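Local coordinates for putative permease protein, ABC transporter (PDB 3IS6) that is a putative ABC transporter permease, probably contributing to transmembrane transport, and represented here by its MacB-like periplasmic core region, at residues L149-A157 against P225-D233. Sequence-based numbering, arbitrary orientation.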
ATOM      1  N   LEU A 149     -13.201  13.236  17.396  1.00 16.28           N
ATOM      2  CA  LEU A 149     -14.302  13.216  16.495  1.00 15.97           C
ATOM      3  C   LEU A 149     -15.571  12.874  17.278  1.00 15.56           C
ATOM      4  O   LEU A 149     -15.517  12.263  18.289  1.00 15.48           O
ATOM      5  CB  LEU A 149     -14.066  12.204  15.405  1.00 16.12           C
ATOM      6  CG  LEU A 149     -12.956  12.496  14.426  1.00 17.11           C
ATOM      7  CD1 LEU A 149     -12.588  11.304  13.674  1.00 18.16           C
ATOM      8  CD2 LEU A 149     -13.337  13.563  13.504  1.00 20.57           C
ATOM      9  N   PRO A 150     -16.709  13.271  16.778  1.00 14.82           N
ATOM     10  CA  PRO A 150     -17.942  13.037  17.504  1.00 14.86           C
ATOM     11  C   PRO A 150     -18.182  11.549  17.747  1.00 14.49           C
ATOM     12  O   PRO A 150     -17.900  10.760  16.918  1.00 14.86           O
ATOM     13  CB  PRO A 150     -18.983  13.579  16.553  1.00 15.08           C
ATOM     14  CG  PRO A 150     -18.309  14.575  15.807  1.00 14.96           C
ATOM     15  CD  PRO A 150     -16.910  14.193  15.671  1.00 14.89           C
ATOM     16  N   HIS A 151     -18.705  11.222  18.914  1.00 14.50           N
ATOM     17  CA  HIS A 151     -19.055   9.871  19.308  1.00 14.21           C
ATOM     18  C   HIS A 151     -20.313   9.353  18.614  1.00 13.81           C
ATOM     19  O   HIS A 151     -21.026  10.090  18.007  1.00 13.40           O
ATOM     20  CB  HIS A 151     -19.199   9.781  20.821  1.00 14.90           C
ATOM     21  N   ASN A 152     -20.547   8.059  18.701  1.00 13.75           N
ATOM     22  CA  ASN A 152     -21.705   7.448  18.118  1.00 13.68           C
ATOM     23  C   ASN A 152     -21.810   7.798  16.649  1.00 14.44           C
ATOM     24  O   ASN A 152     -22.851   8.054  16.149  1.00 14.57           O
ATOM     25  CB  ASN A 152     -22.970   7.806  18.870  1.00 13.12           C
ATOM     26  CG  ASN A 152     -23.018   7.221  20.228  1.00 15.25           C
ATOM     27  OD1 ASN A 152     -23.380   7.863  21.147  1.00 19.77           O
ATOM     28  ND2 ASN A 152     -22.645   6.020  20.350  1.00 13.68           N
ATOM     29  N   SER A 153     -20.676   7.795  15.991  1.00 14.70           N
ATOM     30  CA  SER A 153     -20.576   8.157  14.607  1.00 15.41           C
ATOM     31  C   SER A 153     -19.764   7.140  13.819  1.00 15.30           C
ATOM     32  O   SER A 153     -18.875   6.552  14.331  1.00 14.31           O
ATOM     33  CB  SER A 153     -19.983   9.555  14.509  1.00 15.28           C
ATOM     34  OG  SER A 153     -19.539   9.844  13.239  1.00 15.77           O
ATOM     35  N   SER A 154     -20.100   6.965  12.560  1.00 14.77           N
ATOM     36  CA  SER A 154     -19.402   6.054  11.674  1.00 15.18           C
ATOM     37  C   SER A 154     -17.942   6.453  11.411  1.00 15.50           C
ATOM     38  O   SER A 154     -17.161   5.652  11.039  1.00 16.09           O
ATOM     39  CB  SER A 154     -20.141   5.873  10.355  1.00 15.33           C
ATOM     40  OG  SER A 154     -20.368   7.079   9.734  1.00 15.07           O
ATOM     41  N   ILE A 155     -17.617   7.708  11.606  1.00 15.03           N
ATOM     42  CA  ILE A 155     -16.288   8.171  11.341  1.00 16.02           C
ATOM     43  C   ILE A 155     -15.503   8.101  12.627  1.00 16.39           C
ATOM     44  O   ILE A 155     -15.726   8.853  13.508  1.00 16.70           O
ATOM     45  CB  ILE A 155     -16.316   9.577  10.780  1.00 15.94           C
ATOM     46  CG1 ILE A 155     -17.202   9.616   9.542  1.00 16.35           C
ATOM     47  CG2 ILE A 155     -14.942  10.027  10.413  1.00 16.49           C
ATOM     48  CD1 ILE A 155     -17.315  10.880   8.917  1.00 16.71           C
ATOM     49  N   GLN A 156     -14.621   7.127  12.710  1.00 15.67           N
ATOM     50  CA  GLN A 156     -13.838   6.853  13.888  1.00 16.60           C
ATOM     51  C   GLN A 156     -12.345   6.728  13.602  1.00 17.14           C
ATOM     52  O   GLN A 156     -11.956   5.998  12.751  1.00 18.19           O
ATOM     53  CB  GLN A 156     -14.326   5.580  14.528  1.00 16.82           C
ATOM     54  CG  GLN A 156     -15.799   5.509  14.636  1.00 18.37           C
ATOM     55  CD  GLN A 156     -16.287   4.175  15.120  1.00 22.11           C
ATOM     56  OE1 GLN A 156     -15.532   3.374  15.606  1.00 24.21           O
ATOM     57  NE2 GLN A 156     -17.567   3.939  14.979  1.00 23.08           N
ATOM     58  N   ALA A 157     -11.530   7.485  14.316  1.00 16.54           N
ATOM     59  CA  ALA A 157     -10.086   7.419  14.213  1.00 15.91           C
ATOM     60  C   ALA A 157      -9.385   7.937  15.470  1.00 16.02           C
ATOM     61  O   ALA A 157      -9.690   8.986  15.926  1.00 17.34           O
ATOM     62  CB  ALA A 157      -9.645   8.180  13.043  1.00 15.86           C
ATOM     63  N   PRO A 225     -27.553  10.839   0.819  1.00 20.48           N
ATOM     64  CA  PRO A 225     -27.272  11.712   1.942  1.00 20.04           C
ATOM     65  C   PRO A 225     -26.576  10.963   3.052  1.00 19.97           C
ATOM     66  O   PRO A 225     -26.864   9.835   3.260  1.00 19.98           O
ATOM     67  CB  PRO A 225     -28.663  12.105   2.402  1.00 20.18           C
ATOM     68  CG  PRO A 225     -29.462  11.976   1.268  1.00 20.98           C
ATOM     69  CD  PRO A 225     -28.988  10.784   0.574  1.00 19.99           C
ATOM     70  N   PHE A 226     -25.648  11.598   3.731  1.00 19.20           N
ATOM     71  CA  PHE A 226     -24.846  10.901   4.702  1.00 18.94           C
ATOM     72  C   PHE A 226     -25.458  10.997   6.063  1.00 18.33           C
ATOM     73  O   PHE A 226     -25.598  12.050   6.572  1.00 17.91           O
ATOM     74  CB  PHE A 226     -23.439  11.492   4.710  1.00 18.93           C
ATOM     75  CG  PHE A 226     -22.548  10.968   5.784  1.00 18.66           C
ATOM     76  CD1 PHE A 226     -22.312   9.637   5.922  1.00 18.94           C
ATOM     77  CD2 PHE A 226     -21.921  11.826   6.642  1.00 19.42           C
ATOM     78  CE1 PHE A 226     -21.495   9.181   6.921  1.00 18.35           C
ATOM     79  CE2 PHE A 226     -21.117  11.377   7.612  1.00 19.77           C
ATOM     80  CZ  PHE A 226     -20.898  10.062   7.758  1.00 18.19           C
ATOM     81  N   ASN A 227     -25.803   9.860   6.635  1.00 18.06           N
ATOM     82  CA  ASN A 227     -26.221   9.767   8.016  1.00 17.94           C
ATOM     83  C   ASN A 227     -25.137   9.075   8.828  1.00 17.82           C
ATOM     84  O   ASN A 227     -24.898   7.945   8.671  1.00 17.52           O
ATOM     85  CB  ASN A 227     -27.524   8.985   8.114  1.00 18.19           C
ATOM     86  CG  ASN A 227     -28.055   8.891   9.515  1.00 19.70           C
ATOM     87  OD1 ASN A 227     -27.346   9.052  10.466  1.00 22.90           O
ATOM     88  ND2 ASN A 227     -29.325   8.624   9.632  1.00 21.57           N
ATOM     89  N   ARG A 228     -24.510   9.829   9.697  1.00 18.02           N
ATOM     90  CA  ARG A 228     -23.365   9.397  10.458  1.00 17.24           C
ATOM     91  C   ARG A 228     -23.636   8.400  11.565  1.00 16.95           C
ATOM     92  O   ARG A 228     -22.745   7.825  12.079  1.00 16.92           O
ATOM     93  CB  ARG A 228     -22.597  10.594  11.004  1.00 17.50           C
ATOM     94  CG  ARG A 228     -23.024  11.069  12.332  1.00 15.48           C
ATOM     95  CD  ARG A 228     -22.308  12.305  12.770  1.00 17.68           C
ATOM     96  NE  ARG A 228     -22.605  12.701  14.126  1.00 17.68           N
ATOM     97  CZ  ARG A 228     -22.333  13.882  14.652  1.00 19.32           C
ATOM     98  NH1 ARG A 228     -21.743  14.812  13.950  1.00 14.42           N
ATOM     99  NH2 ARG A 228     -22.635  14.125  15.898  1.00 18.65           N
ATOM    100  N   LEU A 229     -24.874   8.253  11.967  1.00 15.79           N
ATOM    101  CA  LEU A 229     -25.142   7.596  13.219  1.00 15.75           C
ATOM    102  C   LEU A 229     -24.687   6.165  13.203  1.00 15.31           C
ATOM    103  O   LEU A 229     -25.040   5.420  12.361  1.00 16.66           O
ATOM    104  CB  LEU A 229     -26.632   7.662  13.508  1.00 15.29           C
ATOM    105  CG  LEU A 229     -27.130   6.960  14.749  1.00 16.33           C
ATOM    106  CD1 LEU A 229     -26.616   7.559  15.964  1.00 16.92           C
ATOM    107  CD2 LEU A 229     -28.601   6.908  14.756  1.00 15.81           C
ATOM    108  N   ARG A 230     -23.855   5.830  14.156  1.00 12.89           N
ATOM    109  CA  ARG A 230     -23.485   4.471  14.445  1.00 12.39           C
ATOM    110  C   ARG A 230     -23.254   4.365  15.940  1.00 11.59           C
ATOM    111  O   ARG A 230     -22.250   4.737  16.419  1.00 10.46           O
ATOM    112  CB  ARG A 230     -22.259   4.039  13.671  1.00 12.55           C
ATOM    113  CG  ARG A 230     -22.049   2.561  13.677  1.00 14.25           C
ATOM    114  CD  ARG A 230     -20.754   2.119  13.100  1.00 19.09           C
ATOM    115  NE  ARG A 230     -20.774   2.217  11.659  1.00 20.57           N
ATOM    116  CZ  ARG A 230     -19.703   2.222  10.889  1.00 21.01           C
ATOM    117  NH1 ARG A 230     -18.496   2.133  11.412  1.00 20.81           N
ATOM    118  NH2 ARG A 230     -19.861   2.323   9.596  1.00 21.47           N
ATOM    119  N   LEU A 231     -24.244   3.886  16.662  1.00 10.42           N
ATOM    120  CA  LEU A 231     -24.203   3.836  18.096  1.00 10.50           C
ATOM    121  C   LEU A 231     -23.203   2.846  18.635  1.00 10.67           C
ATOM    122  O   LEU A 231     -23.087   1.788  18.134  1.00 10.30           O
ATOM    123  CB  LEU A 231     -25.575   3.501  18.631  1.00 10.52           C
ATOM    124  CG  LEU A 231     -26.692   4.480  18.343  1.00  9.36           C
ATOM    125  CD1 LEU A 231     -27.958   3.790  18.394  1.00  8.86           C
ATOM    126  CD2 LEU A 231     -26.654   5.600  19.303  1.00  8.79           C
ATOM    127  N   GLU A 232     -22.497   3.216  19.681  1.00 11.46           N
ATOM    128  CA  GLU A 232     -21.568   2.331  20.328  1.00 13.01           C
ATOM    129  C   GLU A 232     -22.345   1.164  20.939  1.00 12.75           C
ATOM    130  O   GLU A 232     -23.392   1.365  21.458  1.00 12.63           O
ATOM    131  CB  GLU A 232     -20.792   3.084  21.386  1.00 14.18           C
ATOM    132  CG  GLU A 232     -19.708   2.279  22.009  1.00 18.56           C
ATOM    133  CD  GLU A 232     -19.179   2.811  23.344  1.00 24.74           C
ATOM    134  OE1 GLU A 232     -19.582   3.870  23.801  1.00 25.14           O
ATOM    135  OE2 GLU A 232     -18.347   2.131  23.927  1.00 27.90           O
ATOM    136  N   ASP A 233     -21.826  -0.041  20.875  1.00 12.27           N
ATOM    137  CA  ASP A 233     -22.591  -1.204  21.258  1.00 13.79           C
ATOM    138  C   ASP A 233     -23.069  -0.988  22.683  1.00 13.49           C
ATOM    139  O   ASP A 233     -22.301  -0.801  23.570  1.00 13.64           O
ATOM    140  CB  ASP A 233     -21.656  -2.396  21.183  1.00 13.82           C
ATOM    141  CG  ASP A 233     -22.307  -3.701  21.518  1.00 16.74           C
ATOM    142  OD1 ASP A 233     -23.503  -3.797  21.643  1.00 17.88           O
ATOM    143  OD2 ASP A 233     -21.575  -4.657  21.639  1.00 20.93           O
TER
HETATM  144  O   HOH W   1     -22.833  12.225  17.944  1.00 15.16           O
HETATM  145  O   HOH W   2     -23.900  10.510  15.655  1.00 14.27           O
HETATM  146  O   HOH W   3     -22.831   6.189   8.667  1.00 12.67           O
HETATM  147  O   HOH W   4     -15.186   2.879  10.898  1.00 30.61           O
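P150 lays its CB over one face of the R228 guanidinium, 3.8 Å from NH2, the two side chains crossing at about a right angle. Water 2 sits in the plane at the edge of that group, accepting from R228 NE and donating to N152 O; water 1 accepts from R228 NH2 and donates to H151 O. NH1 turns to the backbone oxygen of R6, and F8 makes a cation-pi contact with the same arginine; together these partners fix how the guanidinium is turned. R230 bends at chi3 (-75°), which lays one face of its guanidinium against S154 CB, 3.6 Å from NH2. The backbone N of R228 lies above the centre of one face of the F226 ring; S154 OG meets the ring edge, 3.6 Å from CZ, while I155 CD1 approaches CZ obliquely at 3.9 Å. The chain of R228 runs extended from CG to NE, its methylenes passing S153 OG (3.7 Å to CD). Here the loop between strands 140-146 and 159-162 of the MacB-like periplasmic core meets the segment leading from strand 218-225 to helix 236-241, and S153 and L229 form a single isolated beta bridge. S154 N donates to R228 O (2.8 Å) in the carbonyl plane; R230 N donates to N152 O (3.2 Å) from above the N152 carbonyl plane, in a nearly straight hydrogen bond (170°). Q156 NE2 folds back to S153 O at 3.0 Å, and its OE1 accepts from K79. Beyond the contact, F226 packs edge-to-face with Y183.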